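Local coordinates for protein pyruvate kinase (PDB 3QTG) that catalyses the last step of glycolysis, the interconversion of phosphoenolpyruvate and ADP with pyruvate and ATP, as a homotetramer dependent on a divalent metal cation, at residues L373-L378 against P443-Y448; I377-M382 against G397-G402; F393-V398 against I414-E419. All blocks are in the same frame, centred on the assembly; numbering follows the deposited sequence.

Contact 1 (L373-L378 against P443-Y448); sequences LGANIL and PFVATY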
loop_
_atom_site.group_PDB
_atom_site.type_symbol
_atom_site.label_atom_id
_atom_site.label_comp_id
_atom_site.label_asym_id
_atom_site.label_seq_id
_atom_site.Cartn_x
_atom_site.Cartn_y
_atom_site.Cartn_z
ATOM N N LEU A 373 -9.840 -4.531 -16.978
ATOM C CA LEU A 373 -10.271 -4.346 -18.361
ATOM C C LEU A 373 -11.772 -4.186 -18.496
ATOM O O LEU A 373 -12.265 -4.011 -19.605
ATOM C CB LEU A 373 -9.829 -5.522 -19.235
ATOM C CG LEU A 373 -8.389 -5.974 -19.105
ATOM C CD1 LEU A 373 -8.239 -7.310 -19.792
ATOM C CD2 LEU A 373 -7.399 -4.925 -19.658
ATOM N N GLY A 374 -12.493 -4.272 -17.375
ATOM C CA GLY A 374 -13.949 -4.272 -17.381
ATOM C C GLY A 374 -14.530 -5.476 -18.099
ATOM O O GLY A 374 -15.565 -5.370 -18.765
ATOM N N ALA A 375 -13.875 -6.630 -17.946
ATOM C CA ALA A 375 -14.158 -7.811 -18.771
ATOM C C ALA A 375 -14.948 -8.906 -18.042
ATOM O O ALA A 375 -14.828 -9.069 -16.835
ATOM C CB ALA A 375 -12.830 -8.384 -19.302
ATOM N N ASN A 376 -15.749 -9.664 -18.784
ATOM C CA ASN A 376 -16.318 -10.891 -18.228
ATOM C C ASN A 376 -15.354 -12.058 -18.331
ATOM O O ASN A 376 -14.591 -12.171 -19.302
ATOM C CB ASN A 376 -17.682 -11.249 -18.846
ATOM C CG ASN A 376 -18.825 -10.408 -18.256
ATOM O OD1 ASN A 376 -19.512 -10.801 -17.278
ATOM N ND2 ASN A 376 -18.991 -9.217 -18.809
ATOM N N ILE A 377 -15.389 -12.911 -17.310
ATOM C CA ILE A 377 -14.596 -14.128 -17.286
ATOM C C ILE A 377 -15.401 -15.296 -17.780
ATOM O O ILE A 377 -16.556 -15.499 -17.368
ATOM C CB ILE A 377 -14.022 -14.430 -15.879
ATOM C CG1 ILE A 377 -13.230 -13.222 -15.379
ATOM C CG2 ILE A 377 -13.202 -15.767 -15.882
ATOM C CD1 ILE A 377 -12.697 -13.327 -13.913
ATOM N N LEU A 378 -14.767 -16.062 -18.668
ATOM C CA LEU A 378 -15.303 -17.306 -19.191
ATOM C C LEU A 378 -14.331 -18.409 -18.812
ATOM O O LEU A 378 -13.134 -18.227 -18.946
ATOM C CB LEU A 378 -15.418 -17.230 -20.726
ATOM C CG LEU A 378 -16.534 -16.447 -21.419
ATOM C CD1 LEU A 378 -16.614 -14.992 -20.958
ATOM C CD2 LEU A 378 -16.299 -16.501 -22.944
ATOM N N PRO A 443 -15.425 -6.558 -23.517
ATOM C CA PRO A 443 -14.220 -7.366 -23.314
ATOM C C PRO A 443 -14.458 -8.728 -22.632
ATOM O O PRO A 443 -15.395 -8.884 -21.827
ATOM C CB PRO A 443 -13.333 -6.463 -22.431
ATOM C CG PRO A 443 -14.004 -5.119 -22.386
ATOM C CD PRO A 443 -15.463 -5.430 -22.570
ATOM N N PHE A 444 -13.627 -9.713 -22.976
ATOM C CA PHE A 444 -13.617 -10.981 -22.246
ATOM C C PHE A 444 -12.205 -11.489 -21.914
ATOM O O PHE A 444 -11.227 -11.141 -22.592
ATOM C CB PHE A 444 -14.482 -12.058 -22.924
ATOM C CG PHE A 444 -13.903 -12.612 -24.207
ATOM C CD1 PHE A 444 -12.817 -13.487 -24.185
ATOM C CD2 PHE A 444 -14.482 -12.291 -25.439
ATOM C CE1 PHE A 444 -12.281 -14.003 -25.361
ATOM C CE2 PHE A 444 -13.952 -12.801 -26.645
ATOM C CZ PHE A 444 -12.849 -13.655 -26.605
ATOM N N VAL A 445 -12.137 -12.285 -20.841
ATOM C CA VAL A 445 -10.974 -13.047 -20.425
ATOM C C VAL A 445 -11.444 -14.497 -20.299
ATOM O O VAL A 445 -12.196 -14.834 -19.367
ATOM C CB VAL A 445 -10.423 -12.547 -19.069
ATOM C CG1 VAL A 445 -9.318 -13.471 -18.535
ATOM C CG2 VAL A 445 -9.928 -11.096 -19.153
ATOM N N ALA A 446 -11.020 -15.345 -21.240
ATOM C CA ALA A 446 -11.454 -16.735 -21.307
ATOM C C ALA A 446 -10.302 -17.688 -20.987
ATOM O O ALA A 446 -9.237 -17.553 -21.554
ATOM C CB ALA A 446 -12.033 -17.037 -22.691
ATOM N N THR A 447 -10.523 -18.644 -20.077
ATOM C CA THR A 447 -9.480 -19.610 -19.671
ATOM C C THR A 447 -9.895 -21.058 -19.520
ATOM O O THR A 447 -11.059 -21.382 -19.314
ATOM C CB THR A 447 -8.897 -19.354 -18.244
ATOM O OG1 THR A 447 -9.808 -18.586 -17.439
ATOM C CG2 THR A 447 -7.588 -18.748 -18.297
ATOM N N TYR A 448 -8.888 -21.913 -19.554
ATOM C CA TYR A 448 -8.941 -23.228 -18.940
ATOM C C TYR A 448 -7.553 -23.556 -18.369
ATOM O O TYR A 448 -6.537 -22.936 -18.749
ATOM C CB TYR A 448 -9.410 -24.314 -19.935
ATOM C CG TYR A 448 -8.459 -24.568 -21.083
ATOM C CD1 TYR A 448 -7.286 -25.289 -20.884
ATOM C CD2 TYR A 448 -8.732 -24.091 -22.365
ATOM C CE1 TYR A 448 -6.393 -25.523 -21.916
ATOM C CE2 TYR A 448 -7.850 -24.330 -23.416
ATOM C CZ TYR A 448 -6.681 -25.051 -23.172
ATOM O OH TYR A 448 -5.771 -25.292 -24.169
#
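Leu378 and Ala446 sit side by side on neighbouring parallel strands of the alpha/beta domain, whose short axes diverge by only 21°. Leu378 can be followed outward: its CB meets Ala446 CB at 3.9 Å, and CG, anti to the carbonyl carbon (chi1 -76°), carries the chain back along the same face, where CD1 reaches Phe444 CB at 4.1 Å. Four backbone bonds set the register. Pro443 O takes the N-H of Asn376 at 3.2 Å, whereas the bond from Val445 N to Asn376 O is 2.9 Å and nearly straight at 169°. Leu378 then uses both its polar backbone atoms, N to Val445 O and O from Thr447 N. Ahead of the strand, a Schellman motif with positive phi at Gly374 ends the helix, and Ala375 CB packs on Pro443 CB at 3.7 Å, next to the cis peptide bond that precedes the proline. Val445, on the other face, places CG2 against Ala375 CB at 4.0 Å. Helix 358-373 covers the face bearing Ile377 and Val445, and helix 428-439 that bearing Leu378 and Ala446; strands 399-403 and 455-460 flank the pair within the sheet.

Contact 2 (I377-M382 against G397-G402); sequences ILVFSM and GVVYVG. With SO4 (sulfate ion), chain C.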
loop_
_atom_site.group_PDB
_atom_site.type_symbol
_atom_site.label_atom_id
_atom_site.label_comp_id
_atom_site.label_asym_id
_atom_site.label_seq_id
_atom_site.Cartn_x
_atom_site.Cartn_y
_atom_site.Cartn_z
ATOM N N ILE A 377 -15.389 -12.911 -17.310
ATOM C CA ILE A 377 -14.596 -14.128 -17.286
ATOM C C ILE A 377 -15.401 -15.296 -17.780
ATOM O O ILE A 377 -16.556 -15.499 -17.368
ATOM C CB ILE A 377 -14.022 -14.430 -15.879
ATOM C CG1 ILE A 377 -13.230 -13.222 -15.379
ATOM C CG2 ILE A 377 -13.202 -15.767 -15.882
ATOM C CD1 ILE A 377 -12.697 -13.327 -13.913
ATOM N N LEU A 378 -14.767 -16.062 -18.668
ATOM C CA LEU A 378 -15.303 -17.306 -19.191
ATOM C C LEU A 378 -14.331 -18.409 -18.812
ATOM O O LEU A 378 -13.134 -18.227 -18.946
ATOM C CB LEU A 378 -15.418 -17.230 -20.726
ATOM C CG LEU A 378 -16.534 -16.447 -21.419
ATOM C CD1 LEU A 378 -16.614 -14.992 -20.958
ATOM C CD2 LEU A 378 -16.299 -16.501 -22.944
ATOM N N VAL A 379 -14.831 -19.539 -18.328
ATOM C CA VAL A 379 -13.975 -20.667 -17.931
ATOM C C VAL A 379 -14.507 -21.945 -18.535
ATOM O O VAL A 379 -15.711 -22.228 -18.420
ATOM C CB VAL A 379 -13.981 -20.929 -16.379
ATOM C CG1 VAL A 379 -12.868 -21.901 -15.976
ATOM C CG2 VAL A 379 -13.877 -19.657 -15.596
ATOM N N PHE A 380 -13.621 -22.737 -19.141
ATOM C CA PHE A 380 -13.949 -24.122 -19.442
ATOM C C PHE A 380 -13.330 -25.062 -18.405
ATOM O O PHE A 380 -12.115 -25.092 -18.177
ATOM C CB PHE A 380 -13.647 -24.553 -20.887
ATOM C CG PHE A 380 -14.499 -25.723 -21.342
ATOM C CD1 PHE A 380 -15.783 -25.514 -21.838
ATOM C CD2 PHE A 380 -14.037 -27.028 -21.229
ATOM C CE1 PHE A 380 -16.587 -26.590 -22.244
ATOM C CE2 PHE A 380 -14.844 -28.116 -21.610
ATOM C CZ PHE A 380 -16.120 -27.887 -22.116
ATOM N N SER A 381 -14.210 -25.818 -17.762
ATOM C CA SER A 381 -13.865 -26.538 -16.561
ATOM C C SER A 381 -14.464 -27.937 -16.628
ATOM O O SER A 381 -15.667 -28.080 -16.815
ATOM C CB SER A 381 -14.405 -25.764 -15.355
ATOM O OG SER A 381 -13.829 -26.209 -14.148
ATOM N N MET A 382 -13.613 -28.953 -16.500
ATOM C CA MET A 382 -14.035 -30.358 -16.540
ATOM C C MET A 382 -14.756 -30.790 -15.258
ATOM O O MET A 382 -15.832 -31.380 -15.323
ATOM C CB MET A 382 -12.841 -31.283 -16.803
ATOM C CG MET A 382 -12.222 -31.150 -18.192
ATOM S SD MET A 382 -13.418 -31.209 -19.546
ATOM C CE MET A 382 -12.371 -31.590 -20.964
ATOM N N GLY A 397 -18.459 -9.559 -11.697
ATOM C CA GLY A 397 -19.447 -9.774 -12.750
ATOM C C GLY A 397 -19.638 -11.260 -12.901
ATOM O O GLY A 397 -18.874 -12.056 -12.322
ATOM N N VAL A 398 -20.668 -11.639 -13.644
ATOM C CA VAL A 398 -20.954 -13.047 -13.935
ATOM C C VAL A 398 -19.775 -13.772 -14.586
ATOM O O VAL A 398 -19.085 -13.213 -15.426
ATOM C CB VAL A 398 -22.218 -13.195 -14.815
ATOM C CG1 VAL A 398 -22.402 -14.640 -15.276
ATOM C CG2 VAL A 398 -23.438 -12.721 -14.035
ATOM N N VAL A 399 -19.562 -15.021 -14.165
ATOM C CA VAL A 399 -18.530 -15.895 -14.698
ATOM C C VAL A 399 -19.235 -17.031 -15.421
ATOM O O VAL A 399 -19.895 -17.887 -14.799
ATOM C CB VAL A 399 -17.583 -16.433 -13.569
ATOM C CG1 VAL A 399 -16.456 -17.309 -14.144
ATOM C CG2 VAL A 399 -17.019 -15.288 -12.742
ATOM N N TYR A 400 -19.124 -17.031 -16.746
ATOM C CA TYR A 400 -19.701 -18.104 -17.560
ATOM C C TYR A 400 -18.798 -19.313 -17.522
ATOM O O TYR A 400 -17.593 -19.209 -17.801
ATOM C CB TYR A 400 -19.893 -17.628 -18.989
ATOM C CG TYR A 400 -20.789 -16.427 -19.022
ATOM C CD1 TYR A 400 -22.180 -16.576 -18.941
ATOM C CD2 TYR A 400 -20.254 -15.143 -19.071
ATOM C CE1 TYR A 400 -23.011 -15.476 -18.949
ATOM C CE2 TYR A 400 -21.082 -14.031 -19.078
ATOM C CZ TYR A 400 -22.461 -14.216 -19.022
ATOM O OH TYR A 400 -23.286 -13.123 -19.030
ATOM N N VAL A 401 -19.360 -20.454 -17.148
ATOM C CA VAL A 401 -18.569 -21.663 -17.051
ATOM C C VAL A 401 -19.145 -22.714 -17.972
ATOM O O VAL A 401 -20.283 -23.119 -17.810
ATOM C CB VAL A 401 -18.530 -22.221 -15.603
ATOM C CG1 VAL A 401 -17.624 -23.444 -15.510
ATOM C CG2 VAL A 401 -18.108 -21.139 -14.600
ATOM N N GLY A 402 -18.350 -23.160 -18.938
ATOM C CA GLY A 402 -18.740 -24.271 -19.770
ATOM C C GLY A 402 -18.205 -25.523 -19.127
ATOM O O GLY A 402 -17.064 -25.530 -18.646
HETATM S S SO4 C . -10.985 -28.208 -14.162
HETATM O O1 SO4 C . -11.204 -28.512 -15.558
HETATM O O2 SO4 C . -11.860 -29.073 -13.358
HETATM O O3 SO4 C . -11.310 -26.811 -13.880
HETATM O O4 SO4 C . -9.599 -28.432 -13.750
HETATM O O HOH W 1 -16.664 -12.205 -14.665
#
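Val398 O and Ile377 N are joined through a water, which accepts from the nitrogen at 3.0 Å and donates to the carbonyl, a bridge placed just ahead of the first direct bond between the strands. Val399 follows with its side chain on the same face as Ile377 and Val379. Its CG1, anti to the backbone N (chi1 -178°), meets both neighbours, lying alongside Ile377 CG2 and touching Val379 CG2 at 3.8 Å. Tyr400 grips the facing strand twice through its backbone: N donates to Ile377 O at 3.1 Å with a bent angle of 139°, and O accepts from Val379 N. On the opposite face, Tyr400 CD2 meets Leu378 CD1 at 4.1 Å, the two side chains crossing at a slant. The strands, their short axes 18° from parallel, are joined through helix 385-391 in a beta-alpha-beta crossover, and that helix packs on Ile377, Val379 and Val401. Val401 directs CG1 at Ser381 CB, 4.0 Å away. Gly402 N then bonds Val379 O, and Gly402 O receives Ser381 N at 3.0 Å while lying over one face of the Phe380 ring, 3.4 Å from CD1. A CB on Gly402 would clash with that ring atom. With an alanine at Phe380, the Gly402 carbonyl would probably lose the ring it lies over, leaving a gap beside Tyr428 and Pro404. Beyond the strand, Ser381 OG and Met382 N each hold an oxygen of a sulfate ion, probably from the crystallisation liquor, the nitrogen reaching O1 at 2.6 Å; Ser383 N, Thr385 N and Leu386 N, leading into helix 385-391, bind it too, and Tyr428 OH reaches it from helix 428-439.

Contact 3 (F393-V398 against I414-E419); sequences FRPRGV and IVWALE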
loop_
_atom_site.group_PDB
_atom_site.type_symbol
_atom_site.label_atom_id
_atom_site.label_comp_id
_atom_site.label_asym_id
_atom_site.label_seq_id
_atom_site.Cartn_x
_atom_site.Cartn_y
_atom_site.Cartn_z
ATOM N N PHE A 393 -12.083 -15.585 -5.455
ATOM C CA PHE A 393 -11.480 -14.255 -5.465
ATOM C C PHE A 393 -12.512 -13.202 -5.759
ATOM O O PHE A 393 -12.159 -12.049 -5.921
ATOM C CB PHE A 393 -10.287 -14.162 -6.440
ATOM C CG PHE A 393 -9.112 -15.000 -6.012
ATOM C CD1 PHE A 393 -8.267 -14.570 -4.992
ATOM C CD2 PHE A 393 -8.882 -16.239 -6.600
ATOM C CE1 PHE A 393 -7.190 -15.363 -4.587
ATOM C CE2 PHE A 393 -7.820 -17.018 -6.214
ATOM C CZ PHE A 393 -6.966 -16.570 -5.206
ATOM N N ARG A 394 -13.786 -13.601 -5.838
ATOM C CA ARG A 394 -14.902 -12.648 -5.871
ATOM C C ARG A 394 -14.877 -11.692 -7.080
ATOM O O ARG A 394 -14.899 -10.460 -6.924
ATOM C CB ARG A 394 -15.024 -11.893 -4.531
ATOM C CG ARG A 394 -15.451 -12.798 -3.333
ATOM C CD ARG A 394 -16.800 -13.444 -3.611
ATOM N NE ARG A 394 -17.401 -14.208 -2.502
ATOM C CZ ARG A 394 -17.335 -15.525 -2.388
ATOM N NH1 ARG A 394 -16.647 -16.196 -3.290
ATOM N NH2 ARG A 394 -17.944 -16.173 -1.372
ATOM N N PRO A 395 -14.870 -12.263 -8.301
ATOM C CA PRO A 395 -15.027 -11.394 -9.494
ATOM C C PRO A 395 -16.368 -10.668 -9.413
ATOM O O PRO A 395 -17.329 -11.217 -8.850
ATOM C CB PRO A 395 -15.033 -12.387 -10.653
ATOM C CG PRO A 395 -15.456 -13.751 -9.963
ATOM C CD PRO A 395 -14.790 -13.693 -8.648
ATOM N N ARG A 396 -16.444 -9.459 -9.966
ATOM C CA ARG A 396 -17.555 -8.566 -9.691
ATOM C C ARG A 396 -18.627 -8.641 -10.760
ATOM O O ARG A 396 -19.583 -7.859 -10.752
ATOM C CB ARG A 396 -17.062 -7.114 -9.557
ATOM C CG ARG A 396 -16.389 -6.774 -8.247
ATOM C CD ARG A 396 -17.390 -6.857 -7.130
ATOM N NE ARG A 396 -17.091 -5.918 -6.045
ATOM C CZ ARG A 396 -16.516 -6.265 -4.896
ATOM N NH1 ARG A 396 -16.168 -7.534 -4.679
ATOM N NH2 ARG A 396 -16.295 -5.340 -3.972
ATOM N N GLY A 397 -18.459 -9.559 -11.697
ATOM C CA GLY A 397 -19.447 -9.774 -12.750
ATOM C C GLY A 397 -19.638 -11.260 -12.901
ATOM O O GLY A 397 -18.874 -12.056 -12.322
ATOM N N VAL A 398 -20.668 -11.639 -13.644
ATOM C CA VAL A 398 -20.954 -13.047 -13.935
ATOM C C VAL A 398 -19.775 -13.772 -14.586
ATOM O O VAL A 398 -19.085 -13.213 -15.426
ATOM C CB VAL A 398 -22.218 -13.195 -14.815
ATOM C CG1 VAL A 398 -22.402 -14.640 -15.276
ATOM C CG2 VAL A 398 -23.438 -12.721 -14.035
ATOM N N ILE A 414 -24.684 -22.875 -7.130
ATOM C CA ILE A 414 -24.763 -22.146 -5.867
ATOM C C ILE A 414 -23.413 -21.560 -5.414
ATOM O O ILE A 414 -23.245 -21.179 -4.256
ATOM C CB ILE A 414 -25.492 -22.979 -4.742
ATOM C CG1 ILE A 414 -24.721 -24.258 -4.356
ATOM C CG2 ILE A 414 -26.922 -23.335 -5.196
ATOM C CD1 ILE A 414 -25.064 -24.736 -2.941
ATOM N N VAL A 415 -22.459 -21.490 -6.341
ATOM C CA VAL A 415 -21.178 -20.834 -6.103
ATOM C C VAL A 415 -21.272 -19.384 -6.629
ATOM O O VAL A 415 -21.854 -19.136 -7.692
ATOM C CB VAL A 415 -19.992 -21.625 -6.768
ATOM C CG1 VAL A 415 -18.644 -20.915 -6.504
ATOM C CG2 VAL A 415 -19.916 -23.072 -6.223
ATOM N N TRP A 416 -20.746 -18.442 -5.860
ATOM C CA TRP A 416 -20.658 -17.009 -6.221
ATOM C C TRP A 416 -20.375 -16.717 -7.706
ATOM O O TRP A 416 -19.366 -17.166 -8.246
ATOM C CB TRP A 416 -19.566 -16.346 -5.379
ATOM C CG TRP A 416 -19.207 -14.948 -5.820
ATOM C CD1 TRP A 416 -18.254 -14.594 -6.749
ATOM C CD2 TRP A 416 -19.775 -13.721 -5.342
ATOM N NE1 TRP A 416 -18.200 -13.244 -6.873
ATOM C CE2 TRP A 416 -19.123 -12.670 -6.038
ATOM C CE3 TRP A 416 -20.764 -13.407 -4.389
ATOM C CZ2 TRP A 416 -19.423 -11.307 -5.821
ATOM C CZ3 TRP A 416 -21.077 -12.033 -4.164
ATOM C CH2 TRP A 416 -20.389 -11.004 -4.887
ATOM N N ALA A 417 -21.273 -15.960 -8.329
ATOM C CA ALA A 417 -21.134 -15.373 -9.690
ATOM C C ALA A 417 -21.208 -16.341 -10.854
ATOM O O ALA A 417 -21.315 -15.907 -12.009
ATOM C CB ALA A 417 -19.860 -14.471 -9.815
ATOM N N LEU A 418 -21.131 -17.641 -10.578
ATOM C CA LEU A 418 -20.987 -18.619 -11.653
ATOM C C LEU A 418 -22.276 -18.853 -12.402
ATOM O O LEU A 418 -23.350 -19.049 -11.800
ATOM C CB LEU A 418 -20.421 -19.958 -11.155
ATOM C CG LEU A 418 -19.080 -19.947 -10.410
ATOM C CD1 LEU A 418 -18.603 -21.367 -10.264
ATOM C CD2 LEU A 418 -18.025 -19.072 -11.116
ATOM N N GLU A 419 -22.161 -18.826 -13.725
ATOM C CA GLU A 419 -23.263 -19.247 -14.583
ATOM C C GLU A 419 -22.866 -20.487 -15.385
ATOM O O GLU A 419 -22.239 -20.383 -16.441
ATOM C CB GLU A 419 -23.773 -18.133 -15.496
ATOM C CG GLU A 419 -25.214 -18.421 -15.907
ATOM C CD GLU A 419 -25.667 -17.619 -17.096
ATOM O OE1 GLU A 419 -26.079 -18.241 -18.099
ATOM O OE2 GLU A 419 -25.603 -16.374 -17.036
#
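Trp416 and Ala417 form the corner of a type II beta turn from Val415 to Leu418, with Ala417 at positive phi (71°), and this corner meets an irregular loop, Val398 CA lying 4.8 Å from Ala417 CA. The contact belongs to the alpha/beta domain: the loop leads from helix 385-391 into strand 399-403, and the turn leads into the edge strand 418-422. Arg394 lies over one face of the Trp416 indole. Its CD makes a CH-pi contact 3.3 Å from the centroid of the five-membered ring, over the centre. Bending at chi2 (-59°) lets the chain fold across the ring, and the guanidinium continues nearly flat against it, the planes 13° apart. CZ stands off-centre at 4.4 Å from that same centroid, a cation-pi contact displaced toward Trp416 CB. The guanidinium is further held by a salt bridge from NH2 to Asp317 and by hydrogen bonds from NE to Gly315 O and from NH1 to Ala391 O. Asp317 also accepts from Trp416 N, so one carboxylate bonds to both members of the stack. Ala417 CB touches Gly397 O at 3.6 Å, and Val398 CG1 meets Glu419 CB at 3.8 Å. At the edge of the indole, Trp416 NE1 donates to Pro395 O at 3.0 Å, the oxygen close to the ring plane and the donor in the carbonyl plane.

From the N-terminal side, strand 376-380 takes part first in two closures that share Ile377 and Leu378. Contact 2 closes the short loop through helix 385-391 to strand 399-403. Contact 1 starts from the same strand but closes the longest loop, returning only at strand 444-448, and contact 3 lies wholly within its span. Contact 3 begins on the stretch where contact 2 ends, the two sharing Gly397 and Val398. Probable hydrogen bonds from Val399 N to Ala417 O (2.9 Å) and from Glu419 N to Val399 O (2.7 Å) carry the sheet from contact 2 into contact 3, giving the strand order 418-422, 399-403, 376-380, 444-448, with 455-460 antiparallel at the far edge.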